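PDB 6A8M: FACT complex subunit SPT16 from Ashbya gossypii, which probably acts within the FACT complex as a histone chaperone that reorganises nucleosomes in transcription, replication and repair, this chain being its N-terminal peptidase-like part. Local coordinates for residues 7-12 with 90-95; 13-18 with 178-183; 24-29 with 168-173; 49-54 with 369-374; 59-64 with 83-88. All coordinates share one frame; numbering follows the deposited sequence.

Contact 1 (7-12 with 90-95)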
# COMPACT_ATOMS: atom_id res chain seq x y z
N ILE A 7 14.02 15.51 -7.13
CA ILE A 7 14.26 14.46 -6.15
C ILE A 7 14.68 15.11 -4.84
O ILE A 7 15.54 15.99 -4.81
CB ILE A 7 15.30 13.46 -6.66
CG1 ILE A 7 14.64 12.53 -7.68
CG2 ILE A 7 15.88 12.65 -5.52
CD1 ILE A 7 15.42 12.38 -8.94
N ASP A 8 14.03 14.70 -3.75
CA ASP A 8 14.40 15.10 -2.39
C ASP A 8 15.64 14.31 -2.00
O ASP A 8 15.56 13.12 -1.67
CB ASP A 8 13.22 14.82 -1.45
CG ASP A 8 13.53 15.15 0.00
OD1 ASP A 8 14.68 15.53 0.32
OD2 ASP A 8 12.61 15.00 0.84
N PHE A 9 16.80 14.97 -2.02
CA PHE A 9 18.05 14.26 -1.82
C PHE A 9 18.42 14.04 -0.35
O PHE A 9 19.24 13.16 -0.07
CB PHE A 9 19.18 14.96 -2.57
CG PHE A 9 19.53 14.28 -3.85
CD1 PHE A 9 20.39 13.20 -3.85
CD2 PHE A 9 18.94 14.67 -5.05
CE1 PHE A 9 20.70 12.52 -5.02
CE2 PHE A 9 19.24 14.00 -6.23
CZ PHE A 9 20.12 12.93 -6.21
N SER A 10 17.86 14.79 0.60
CA SER A 10 18.12 14.40 1.98
C SER A 10 17.36 13.12 2.30
O SER A 10 17.88 12.24 2.98
CB SER A 10 17.75 15.52 2.95
OG SER A 10 16.40 15.93 2.80
N THR A 11 16.16 13.00 1.75
CA THR A 11 15.37 11.78 1.90
C THR A 11 16.03 10.61 1.17
O THR A 11 16.13 9.50 1.71
CB THR A 11 13.97 12.06 1.36
OG1 THR A 11 13.32 13.02 2.22
CG2 THR A 11 13.18 10.83 1.33
N PHE A 12 16.51 10.86 -0.05
CA PHE A 12 17.24 9.84 -0.81
C PHE A 12 18.44 9.34 -0.03
O PHE A 12 18.65 8.13 0.09
CB PHE A 12 17.67 10.40 -2.16
CG PHE A 12 18.57 9.48 -2.95
CD1 PHE A 12 18.03 8.48 -3.73
CD2 PHE A 12 19.94 9.63 -2.92
CE1 PHE A 12 18.85 7.62 -4.47
CE2 PHE A 12 20.78 8.79 -3.65
CZ PHE A 12 20.22 7.78 -4.43
N ALA A 90 26.65 13.92 -6.60
CA ALA A 90 27.98 14.48 -6.42
C ALA A 90 28.13 15.08 -5.03
O ALA A 90 29.17 14.94 -4.39
CB ALA A 90 28.27 15.54 -7.49
N GLN A 91 27.08 15.76 -4.55
CA GLN A 91 27.10 16.33 -3.21
C GLN A 91 27.17 15.24 -2.15
O GLN A 91 27.94 15.34 -1.19
CB GLN A 91 25.88 17.22 -3.01
CG GLN A 91 25.62 17.64 -1.57
CD GLN A 91 24.59 18.75 -1.46
OE1 GLN A 91 24.19 19.33 -2.48
NE2 GLN A 91 24.16 19.06 -0.24
N MET A 92 26.35 14.20 -2.30
CA MET A 92 26.39 13.08 -1.37
C MET A 92 27.76 12.42 -1.39
O MET A 92 28.33 12.13 -0.34
CB MET A 92 25.29 12.09 -1.71
CG MET A 92 25.03 11.04 -0.64
SD MET A 92 23.54 10.09 -1.00
CE MET A 92 22.60 11.31 -1.87
N ASN A 93 28.32 12.20 -2.59
CA ASN A 93 29.63 11.56 -2.68
C ASN A 93 30.70 12.37 -1.97
O ASN A 93 31.61 11.80 -1.35
CB ASN A 93 30.01 11.35 -4.14
CG ASN A 93 29.38 10.12 -4.73
OD1 ASN A 93 28.81 9.29 -4.01
ND2 ASN A 93 29.48 9.98 -6.06
N LYS A 94 30.65 13.70 -2.10
CA LYS A 94 31.67 14.51 -1.45
C LYS A 94 31.61 14.34 0.07
O LYS A 94 32.64 14.23 0.73
CB LYS A 94 31.53 15.97 -1.84
CG LYS A 94 32.48 16.90 -1.10
CD LYS A 94 33.95 16.52 -1.31
CE LYS A 94 34.46 16.96 -2.68
NZ LYS A 94 35.93 16.71 -2.83
N LYS A 95 30.40 14.29 0.62
CA LYS A 95 30.25 14.12 2.06
C LYS A 95 30.71 12.74 2.52
O LYS A 95 31.39 12.62 3.54
CB LYS A 95 28.80 14.35 2.48
CG LYS A 95 28.60 14.17 3.96
CD LYS A 95 27.35 14.87 4.44
CE LYS A 95 26.13 14.14 3.98
NZ LYS A 95 25.03 14.32 4.98
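With CG anti to the backbone N in both F12 (chi1 173°) and M92 (chi1 -167°), the F12 ring and the thioether lie between helices 9-22 and 79-95 and meet in a Met-aromatic contact. The M92 chain runs out extended to its sulfur and then bends at chi3 (-30°), which turns the methyl CE into the angle between two phenylalanines. CE meets both rings at the edge, near their planes: it lies 3.3 Å from F12 CD2 and 3.5 Å from F9 CD1. The sulfur follows the same geometry, SD standing 5.2 Å from the centroid of the F12 ring and close to the level of its plane, where the ring hydrogens point. M92 crosses both phenylalanine side chains at about a right angle, and its one methyl group is the meeting point of the three side chains.

This apolar joint belongs to the N-terminal lobe of SPT16, and I102 of strand 101-106 packs against both F12 and M92, tying the two helices to the edge strand of the central sheet. F9 also leans along helix 79-95, onto L85 and V89.

The start of helix 9-22 is capped by D8 at the N-cap. D8 OD1 accepts from T11 N at 3.3 Å, almost straight but from above the carboxylate plane, and its syn lone pair takes the hydroxyl of S10. D8 OD2 in turn carries a salt bridge to K180. F9 follows the cap in the first turn, its CE1 3.9 Å from M92 CE.

Contact 2 (13-18 with 178-183)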
# COMPACT_ATOMS: atom_id res chain seq x y z
N GLU A 13 19.25 10.26 0.51
CA GLU A 13 20.44 9.88 1.26
C GLU A 13 20.10 9.04 2.49
O GLU A 13 20.68 7.97 2.72
CB GLU A 13 21.22 11.14 1.66
CG GLU A 13 22.48 10.83 2.45
CD GLU A 13 23.26 12.06 2.85
OE1 GLU A 13 23.31 13.05 2.08
OE2 GLU A 13 23.86 12.02 3.94
N ASN A 14 19.15 9.51 3.30
CA ASN A 14 18.82 8.80 4.54
C ASN A 14 18.27 7.41 4.25
O ASN A 14 18.61 6.44 4.95
CB ASN A 14 17.81 9.60 5.35
CG ASN A 14 18.43 10.82 5.99
OD1 ASN A 14 19.65 10.87 6.18
ND2 ASN A 14 17.61 11.80 6.33
N ARG A 15 17.45 7.27 3.21
CA ARG A 15 16.81 5.99 2.94
C ARG A 15 17.78 5.03 2.26
O ARG A 15 17.78 3.83 2.58
CB ARG A 15 15.55 6.22 2.09
CG ARG A 15 14.50 7.03 2.86
CD ARG A 15 13.21 7.24 2.08
NE ARG A 15 12.26 8.09 2.82
CZ ARG A 15 11.15 8.60 2.30
NH1 ARG A 15 10.83 8.38 1.03
NH2 ARG A 15 10.36 9.39 3.04
N LEU A 16 18.59 5.53 1.34
CA LEU A 16 19.62 4.69 0.72
C LEU A 16 20.63 4.21 1.75
O LEU A 16 21.02 3.04 1.74
CB LEU A 16 20.33 5.44 -0.40
CG LEU A 16 21.38 4.59 -1.13
CD1 LEU A 16 20.71 3.34 -1.72
CD2 LEU A 16 22.08 5.38 -2.22
N LEU A 17 21.06 5.10 2.66
CA LEU A 17 22.00 4.67 3.70
C LEU A 17 21.34 3.71 4.68
O LEU A 17 21.99 2.75 5.13
CB LEU A 17 22.57 5.89 4.43
CG LEU A 17 23.50 6.75 3.57
CD1 LEU A 17 24.12 7.84 4.43
CD2 LEU A 17 24.58 5.90 2.94
N ALA A 18 20.06 3.91 5.00
CA ALA A 18 19.35 2.93 5.83
C ALA A 18 19.33 1.56 5.17
O ALA A 18 19.54 0.54 5.83
CB ALA A 18 17.93 3.39 6.12
N ASP A 178 8.21 8.47 7.95
CA ASP A 178 8.82 9.67 8.48
C ASP A 178 7.79 10.79 8.43
O ASP A 178 6.63 10.58 8.07
CB ASP A 178 10.12 10.01 7.74
CG ASP A 178 9.94 10.48 6.30
OD1 ASP A 178 8.83 10.86 5.90
OD2 ASP A 178 10.96 10.48 5.57
N GLU A 179 8.21 11.99 8.83
CA GLU A 179 7.28 13.12 8.93
C GLU A 179 6.57 13.38 7.61
O GLU A 179 5.35 13.58 7.57
CB GLU A 179 8.05 14.36 9.37
CG GLU A 179 7.61 14.94 10.67
CD GLU A 179 8.29 16.28 10.95
OE1 GLU A 179 7.59 17.31 10.99
OE2 GLU A 179 9.54 16.30 11.09
N LYS A 180 7.34 13.41 6.52
CA LYS A 180 6.77 13.72 5.21
C LYS A 180 5.79 12.64 4.78
O LYS A 180 4.69 12.94 4.29
CB LYS A 180 7.90 13.86 4.19
CG LYS A 180 7.44 14.23 2.81
CD LYS A 180 8.61 14.39 1.82
CE LYS A 180 9.41 13.10 1.63
NZ LYS A 180 10.38 13.20 0.48
N GLU A 181 6.17 11.38 4.98
CA GLU A 181 5.30 10.28 4.58
C GLU A 181 4.00 10.30 5.35
O GLU A 181 2.94 9.99 4.79
CB GLU A 181 6.02 8.96 4.81
CG GLU A 181 7.29 8.82 3.96
CD GLU A 181 8.01 7.50 4.21
OE1 GLU A 181 8.07 6.66 3.29
OE2 GLU A 181 8.51 7.30 5.32
N GLN A 182 4.07 10.60 6.65
CA GLN A 182 2.84 10.66 7.43
C GLN A 182 1.91 11.75 6.89
O GLN A 182 0.69 11.55 6.83
CB GLN A 182 3.17 10.86 8.91
CG GLN A 182 3.88 9.64 9.55
CD GLN A 182 3.96 9.77 11.05
OE1 GLN A 182 3.07 10.35 11.68
NE2 GLN A 182 5.02 9.22 11.64
N ALA A 183 2.47 12.87 6.42
CA ALA A 183 1.65 13.91 5.82
C ALA A 183 0.99 13.42 4.54
O ALA A 183 -0.21 13.61 4.34
CB ALA A 183 2.49 15.16 5.55
O HOH W 1 13.11 8.99 5.49
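R15 carries this contact to D178 and E181; two residues earlier on the same helix, E13 is engaged instead by K95. From CG to NE the arginine is extended, so its guanidinium is delivered straight to the start of helix 179-208. NE gives its N-H to a water at 2.9 Å, which in turn donates a hydrogen bond to D178 OD2. NH1 turns to the carbonyl of W55. NH2 makes the salt bridge itself, a hydrogen bond of 2.8 Å to D178 OD2 at 163°, in the guanidinium plane but above that of the carboxylate.

D178 and E181 form a capping box: E181 N bonds to D178 OD1 at 2.9 Å, and D178 N returns a bond to the anti lone pair of E181 OE2. The other oxygen, E181 OE1, lies over one guanidinium face, 3.6 Å from R15 NH2, a salt bridge of charges alone since no N-H points at it; it also bonds the hydroxyl of Y298. An asparagine at D178 would probably leave R15 without its in-plane anionic mate and weaken the network, even if the cap survived.

K180 CE lies 4.1 Å from R15 NH2; its ammonium, near the guanidinium, has its salt bridge with D8.

Contact 3 (24-29 with 168-173)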
# COMPACT_ATOMS: atom_id res chain seq x y z
N PRO A 24 22.67 -6.38 4.88
CA PRO A 24 23.47 -7.59 5.11
C PRO A 24 22.90 -8.50 6.18
O PRO A 24 23.20 -9.70 6.16
CB PRO A 24 24.85 -7.03 5.51
CG PRO A 24 24.89 -5.66 4.86
CD PRO A 24 23.48 -5.16 5.06
N SER A 25 22.09 -7.98 7.10
CA SER A 25 21.42 -8.79 8.12
C SER A 25 20.00 -9.19 7.73
O SER A 25 19.29 -9.78 8.55
CB SER A 25 21.40 -8.05 9.45
OG SER A 25 20.57 -6.92 9.38
N PHE A 26 19.55 -8.88 6.51
CA PHE A 26 18.38 -9.55 5.97
C PHE A 26 18.57 -11.06 6.05
O PHE A 26 19.69 -11.57 6.00
CB PHE A 26 18.13 -9.16 4.51
CG PHE A 26 17.62 -7.76 4.32
CD1 PHE A 26 17.30 -6.96 5.40
CD2 PHE A 26 17.46 -7.25 3.03
CE1 PHE A 26 16.82 -5.66 5.21
CE2 PHE A 26 16.99 -5.95 2.84
CZ PHE A 26 16.66 -5.16 3.93
N ASP A 27 17.46 -11.78 6.19
CA ASP A 27 17.49 -13.23 6.11
C ASP A 27 18.28 -13.66 4.88
O ASP A 27 18.15 -13.07 3.80
CB ASP A 27 16.07 -13.80 6.04
CG ASP A 27 15.29 -13.63 7.34
OD1 ASP A 27 15.91 -13.27 8.37
OD2 ASP A 27 14.06 -13.87 7.32
N GLY A 28 19.11 -14.69 5.04
CA GLY A 28 19.93 -15.15 3.95
C GLY A 28 21.24 -14.42 3.77
O GLY A 28 22.02 -14.81 2.90
N SER A 29 21.49 -13.37 4.54
CA SER A 29 22.76 -12.64 4.54
C SER A 29 23.24 -12.28 3.13
O SER A 29 24.30 -12.74 2.69
CB SER A 29 23.83 -13.44 5.27
OG SER A 29 23.45 -13.72 6.61
N LEU A 168 10.94 -9.64 3.02
CA LEU A 168 10.76 -9.36 4.44
C LEU A 168 11.66 -8.23 4.88
O LEU A 168 11.25 -7.35 5.65
CB LEU A 168 11.04 -10.62 5.27
CG LEU A 168 11.05 -10.45 6.80
CD1 LEU A 168 9.69 -10.00 7.33
CD2 LEU A 168 11.46 -11.75 7.50
N GLY A 169 12.90 -8.22 4.39
CA GLY A 169 13.83 -7.17 4.76
C GLY A 169 13.36 -5.80 4.31
O GLY A 169 13.42 -4.83 5.07
N LEU A 170 12.91 -5.69 3.06
CA LEU A 170 12.42 -4.40 2.59
C LEU A 170 11.19 -3.96 3.37
O LEU A 170 11.05 -2.78 3.72
CB LEU A 170 12.13 -4.47 1.09
CG LEU A 170 13.36 -4.62 0.19
CD1 LEU A 170 12.99 -4.90 -1.26
CD2 LEU A 170 14.29 -3.43 0.28
N SER A 171 10.28 -4.89 3.67
CA SER A 171 9.08 -4.54 4.42
C SER A 171 9.44 -3.92 5.77
O SER A 171 8.87 -2.89 6.17
CB SER A 171 8.21 -5.78 4.61
OG SER A 171 7.22 -5.55 5.61
N SER A 172 10.38 -4.54 6.50
CA SER A 172 10.82 -3.99 7.78
C SER A 172 11.49 -2.63 7.60
O SER A 172 11.31 -1.73 8.42
CB SER A 172 11.78 -4.96 8.46
OG SER A 172 11.17 -6.22 8.61
N LEU A 173 12.29 -2.48 6.54
CA LEU A 173 12.99 -1.22 6.32
C LEU A 173 12.02 -0.08 6.02
O LEU A 173 12.24 1.05 6.47
CB LEU A 173 13.98 -1.39 5.18
CG LEU A 173 14.76 -0.20 4.66
CD1 LEU A 173 15.93 0.09 5.58
CD2 LEU A 173 15.23 -0.51 3.25
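The carbonyl oxygen of F26 accepts from S29 N at 2.9 Å and closes a type II beta turn, whose first residue lays its ring on the backbone of G169 in helix 167-174. Within this turn G28 has a positive phi of 85°, at which a CB would be jammed against the carbonyl oxygen of D27.

The ring of F26 is held with CG anti to its own carbonyl carbon (chi1 -72°), and it covers the glycine squarely. G169 CA sits over the centre of one face, 3.5 Å from the ring centroid and only 15° off the normal, a textbook CH-pi contact. The far end of the ring continues over the peptide, with F26 CZ 3.4 Å from G169 C. There is no room for a side chain here, since a CB on residue 169 would point toward the ring and collide with F26 CG. L170 turns away, and its CD2 only grazes the ring. With an alanine in place of F26, the backbone of G169 would probably lose the flat cover over its CA, leaving a gap between turn and helix.

D27, next in the turn, crosses L168 obliquely, its OD2 resting 3.4 Å from L168 CD2. The contact joins the loop between helix 9-22 and strand 32-37 to helix 167-174, whose L170 and L173 pack against L19, while S171 is bonded to D375 and R387. Across the two segments the attachment rests on apolar packing and on one CH-pi contact from the glycine CA, so it probably depends on the close fit of one ring to one glycine.

Contact 4 (49-54 with 369-374)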
# COMPACT_ATOMS: atom_id res chain seq x y z
N THR A 49 10.35 -3.50 -6.68
CA THR A 49 11.33 -2.60 -7.26
C THR A 49 10.73 -1.23 -7.50
O THR A 49 11.38 -0.20 -7.26
CB THR A 49 11.90 -3.18 -8.55
OG1 THR A 49 12.49 -4.45 -8.25
CG2 THR A 49 12.94 -2.27 -9.12
N THR A 50 9.47 -1.19 -7.95
CA THR A 50 8.77 0.08 -8.10
C THR A 50 8.59 0.77 -6.77
O THR A 50 8.78 1.98 -6.65
CB THR A 50 7.42 -0.14 -8.78
OG1 THR A 50 7.63 -0.70 -10.08
CG2 THR A 50 6.63 1.19 -8.89
N ILE A 51 8.20 0.01 -5.73
CA ILE A 51 8.09 0.60 -4.40
C ILE A 51 9.44 1.18 -3.98
O ILE A 51 9.52 2.31 -3.50
CB ILE A 51 7.59 -0.45 -3.39
CG1 ILE A 51 6.17 -0.88 -3.75
CG2 ILE A 51 7.61 0.10 -1.97
CD1 ILE A 51 5.71 -2.12 -2.97
N LEU A 52 10.52 0.42 -4.19
CA LEU A 52 11.85 0.90 -3.83
C LEU A 52 12.17 2.22 -4.52
O LEU A 52 12.68 3.15 -3.88
CB LEU A 52 12.89 -0.17 -4.16
CG LEU A 52 14.34 0.23 -3.82
CD1 LEU A 52 14.57 0.29 -2.31
CD2 LEU A 52 15.22 -0.80 -4.46
N HIS A 53 11.83 2.34 -5.81
CA HIS A 53 12.06 3.61 -6.51
C HIS A 53 11.25 4.73 -5.88
O HIS A 53 11.77 5.82 -5.65
CB HIS A 53 11.71 3.50 -7.99
CG HIS A 53 12.75 2.79 -8.79
ND1 HIS A 53 13.04 3.14 -10.09
CD2 HIS A 53 13.57 1.76 -8.48
CE1 HIS A 53 14.00 2.35 -10.55
NE2 HIS A 53 14.33 1.50 -9.59
N ASN A 54 9.98 4.46 -5.58
CA ASN A 54 9.14 5.48 -4.99
C ASN A 54 9.69 5.90 -3.65
O ASN A 54 9.66 7.09 -3.30
CB ASN A 54 7.71 4.98 -4.86
CG ASN A 54 6.99 4.91 -6.19
OD1 ASN A 54 7.34 5.64 -7.12
ND2 ASN A 54 5.97 4.07 -6.27
N MET A 369 0.35 -0.65 5.75
CA MET A 369 0.03 0.01 4.49
C MET A 369 0.98 1.19 4.32
O MET A 369 1.45 1.77 5.30
CB MET A 369 -1.45 0.46 4.47
CG MET A 369 -1.94 1.15 3.19
SD MET A 369 -3.72 1.36 3.25
CE MET A 369 -3.85 2.31 4.76
N GLY A 370 1.26 1.54 3.07
CA GLY A 370 2.12 2.69 2.79
C GLY A 370 2.27 2.87 1.29
O GLY A 370 1.27 3.01 0.58
N LEU A 371 3.52 2.82 0.80
CA LEU A 371 3.74 2.76 -0.64
C LEU A 371 3.16 1.49 -1.23
O LEU A 371 2.73 1.48 -2.39
CB LEU A 371 5.24 2.85 -0.94
CG LEU A 371 5.91 4.18 -0.58
CD1 LEU A 371 7.43 4.10 -0.64
CD2 LEU A 371 5.42 5.27 -1.55
N GLU A 372 3.15 0.40 -0.46
CA GLU A 372 2.46 -0.83 -0.83
C GLU A 372 1.08 -0.82 -0.19
O GLU A 372 0.97 -0.56 1.02
CB GLU A 372 3.26 -2.05 -0.35
CG GLU A 372 2.82 -3.39 -0.90
CD GLU A 372 3.85 -4.47 -0.63
OE1 GLU A 372 3.83 -5.50 -1.31
OE2 GLU A 372 4.69 -4.27 0.27
N PHE A 373 0.04 -1.07 -0.98
CA PHE A 373 -1.31 -1.03 -0.43
C PHE A 373 -1.50 -2.07 0.66
O PHE A 373 -2.06 -1.78 1.73
CB PHE A 373 -2.37 -1.23 -1.52
CG PHE A 373 -3.74 -1.18 -0.96
CD1 PHE A 373 -4.27 0.04 -0.56
CD2 PHE A 373 -4.49 -2.34 -0.77
CE1 PHE A 373 -5.53 0.11 0.01
CE2 PHE A 373 -5.75 -2.26 -0.19
CZ PHE A 373 -6.26 -1.03 0.19
N ARG A 374 -1.03 -3.29 0.42
CA ARG A 374 -1.11 -4.38 1.39
C ARG A 374 0.25 -5.04 1.51
O ARG A 374 0.74 -5.66 0.56
CB ARG A 374 -2.18 -5.40 0.99
CG ARG A 374 -2.36 -6.52 2.05
CD ARG A 374 -3.34 -7.56 1.56
NE ARG A 374 -3.68 -8.53 2.62
CZ ARG A 374 -4.60 -8.31 3.56
NH1 ARG A 374 -5.26 -7.16 3.61
NH2 ARG A 374 -4.84 -9.25 4.48
O HOH W 2 4.81 1.92 -4.97
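I51 packs tightly on L371 and E372, whereas N54 forms the looser side of this contact. I51 has CG1 anti to its carbonyl carbon (chi1 -65°), which leaves its two branches for different partners. CG2 touches L371 CB at 3.8 Å, the two side chains sliding past each other in opposite directions. The longer branch is nearly extended and ends in CD1, which presses against E372: its nearest atom is E372 CB, at 3.6 Å, and the rest of the glutamate chain runs on past the same methyl. L371 meanwhile pushes one methyl onto the helix backbone, with CD1 4.0 Å from I51 O. W55 and Y298 pack on L371, and I51 and L371 are both buried. E372 is partly exposed although its CB and CG pack on I51 CD1.

Three residues on from I51, the packing becomes slacker and wetter. N54 CB is 4.0 Å from L371 CD2, while the amide reaches no protein atom of the loop directly. Instead N54 ND2 donates a hydrogen bond to a water at 2.8 Å, and that water makes a weak link to L371 O. N54 is itself partly exposed. Within the loop G370 N bonds E372 O at 2.9 Å, and M369 and G370 are bonded to the backbones of C394 and C299.

The contact thus docks helix 48-57 of the N-terminal lobe on a loop of the M24 peptidase-like part, a two-lobed architecture like that of creatinase and aminopeptidase P relatives.

Contact 5 (59-64 with 83-88)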
# COMPACT_ATOMS: atom_id res chain seq x y z
N TYR A 59 9.82 8.69 -7.31
CA TYR A 59 9.33 8.47 -8.67
C TYR A 59 9.86 7.13 -9.13
O TYR A 59 10.92 6.69 -8.70
CB TYR A 59 9.83 9.52 -9.66
CG TYR A 59 9.43 10.91 -9.29
CD1 TYR A 59 8.21 11.42 -9.72
CD2 TYR A 59 10.23 11.70 -8.49
CE1 TYR A 59 7.82 12.69 -9.38
CE2 TYR A 59 9.84 12.99 -8.14
CZ TYR A 59 8.62 13.47 -8.60
OH TYR A 59 8.18 14.74 -8.28
N GLU A 60 9.11 6.49 -10.02
CA GLU A 60 9.60 5.30 -10.70
C GLU A 60 10.52 5.73 -11.85
O GLU A 60 10.18 6.64 -12.62
CB GLU A 60 8.43 4.45 -11.19
CG GLU A 60 8.85 3.14 -11.82
CD GLU A 60 7.70 2.35 -12.43
OE1 GLU A 60 7.05 2.85 -13.38
OE2 GLU A 60 7.47 1.22 -11.98
N PHE A 61 11.71 5.13 -11.93
CA PHE A 61 12.65 5.39 -13.01
C PHE A 61 12.68 4.17 -13.91
O PHE A 61 13.35 3.17 -13.58
CB PHE A 61 14.06 5.70 -12.48
CG PHE A 61 14.31 7.16 -12.12
CD1 PHE A 61 13.35 7.91 -11.47
CD2 PHE A 61 15.53 7.74 -12.39
CE1 PHE A 61 13.60 9.25 -11.13
CE2 PHE A 61 15.80 9.07 -12.06
CZ PHE A 61 14.83 9.82 -11.42
N PRO A 62 11.95 4.15 -15.02
CA PRO A 62 11.96 2.96 -15.88
C PRO A 62 13.34 2.72 -16.46
O PRO A 62 14.20 3.61 -16.50
CB PRO A 62 10.94 3.30 -16.97
CG PRO A 62 10.02 4.25 -16.31
CD PRO A 62 10.91 5.11 -15.44
N THR A 63 13.55 1.48 -16.91
CA THR A 63 14.76 1.10 -17.63
C THR A 63 16.02 1.49 -16.85
O THR A 63 16.90 2.19 -17.35
CB THR A 63 14.75 1.74 -19.02
OG1 THR A 63 13.46 1.54 -19.62
CG2 THR A 63 15.77 1.11 -19.91
N THR A 64 16.06 1.07 -15.59
CA THR A 64 17.06 1.52 -14.64
C THR A 64 17.45 0.36 -13.74
O THR A 64 16.58 -0.39 -13.30
CB THR A 64 16.53 2.68 -13.77
OG1 THR A 64 16.32 3.81 -14.61
CG2 THR A 64 17.49 3.04 -12.64
N ARG A 83 20.38 13.33 -15.33
CA ARG A 83 20.29 14.76 -15.06
C ARG A 83 19.55 15.06 -13.76
O ARG A 83 19.89 16.02 -13.07
CB ARG A 83 19.62 15.48 -16.24
N TYR A 84 18.54 14.25 -13.41
CA TYR A 84 17.83 14.47 -12.16
C TYR A 84 18.67 14.09 -10.95
O TYR A 84 18.38 14.54 -9.83
CB TYR A 84 16.53 13.67 -12.12
CG TYR A 84 15.53 14.04 -13.19
CD1 TYR A 84 14.93 15.29 -13.20
CD2 TYR A 84 15.17 13.12 -14.17
CE1 TYR A 84 14.00 15.62 -14.17
CE2 TYR A 84 14.25 13.44 -15.14
CZ TYR A 84 13.67 14.70 -15.14
OH TYR A 84 12.74 15.02 -16.11
N LEU A 85 19.71 13.29 -11.15
CA LEU A 85 20.49 12.70 -10.06
C LEU A 85 21.89 13.28 -9.89
O LEU A 85 22.42 13.21 -8.79
CB LEU A 85 20.62 11.18 -10.28
CG LEU A 85 19.33 10.39 -10.42
CD1 LEU A 85 19.63 8.93 -10.75
CD2 LEU A 85 18.49 10.52 -9.14
N GLU A 86 22.50 13.84 -10.94
CA GLU A 86 23.95 14.02 -10.90
C GLU A 86 24.38 15.02 -9.83
O GLU A 86 25.38 14.81 -9.14
CB GLU A 86 24.48 14.44 -12.27
CG GLU A 86 23.78 15.63 -12.86
CD GLU A 86 24.14 15.85 -14.31
OE1 GLU A 86 23.77 16.90 -14.86
OE2 GLU A 86 24.80 14.96 -14.91
N GLU A 87 23.64 16.12 -9.67
CA GLU A 87 24.07 17.12 -8.69
C GLU A 87 23.94 16.59 -7.26
O GLU A 87 24.85 16.77 -6.45
CB GLU A 87 23.27 18.41 -8.85
CG GLU A 87 23.56 19.39 -7.76
CD GLU A 87 23.07 20.78 -8.08
OE1 GLU A 87 23.02 21.60 -7.14
OE2 GLU A 87 22.76 21.05 -9.27
N GLY A 88 22.83 15.92 -6.94
CA GLY A 88 22.65 15.42 -5.59
C GLY A 88 23.61 14.29 -5.25
O GLY A 88 24.10 14.19 -4.13
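F61 meets Y84 without stacking: what faces the edge of the phenylalanine ring, near its plane, is the CB methylene of the tyrosine, 4.3 Å from F61 CZ. F61 CE2 lies against L85 instead, at 4.1 Å from L85 CD1 and equally far from L85 CG, the two side chains sliding past each other in opposite directions. With CG anti to the carbonyl carbon (chi1 -86°), the F61 ring is carried out from the loop toward the helix, where its outer edge meets both neighbours. L85, with its own CG placed likewise and its chain extended beyond, reaches back to it. I7 completes the apolar cluster, touching F61, Y84 and L85, and L57 lies against L85 from helix 48-57. The helix is kinked just after these residues, since the backbone nitrogens of E87 and G88 find no bond to the turn before.

The contact belongs to the N-terminal lobe, whose mixed sheet of six strands receives strand 64-68 directly after this loop. T63 and T64 together face L37 in a G1 beta bulge, with T63 in a conformation of positive phi. At this entry the hydroxyl of T64 bonds the carbonyl of P62, OG1 to O at 2.8 Å, from above the carbonyl plane rather than on a lone pair, and is also hydrogen-bonded to the hydroxyl of T77. The loop is tied to helix 48-57 by H53, whose ND1 is hydrogen-bonded to F61 N. Next to that anchor, the carboxylate of E60 is bonded to the hydroxyl of T50.

Helix 9-22 links contact 1 to contact 2: K95 NZ meets E13 OE2 at 2.8 Å and D8 OD2 meets K180 NZ at 2.9 Å, two salt bridges across centres about 13 Å apart. Helix 79-95 joins contact 1 to contact 5, where F9 CE1 packs 3.4 Å from G88 C. Contact 5 adjoins contact 4 where H53 CB lies 3.4 Å from Y59 O. Contact 3 touches contact 2 only lightly, through A18 O and L173 CD1, and lies about 25 Å from contact 5, centre to centre. Contacts 1 and 5 lie within the N-terminal lobe; contact 4 carries it onto the peptidase-like part, about 13 Å from contact 2 between centres.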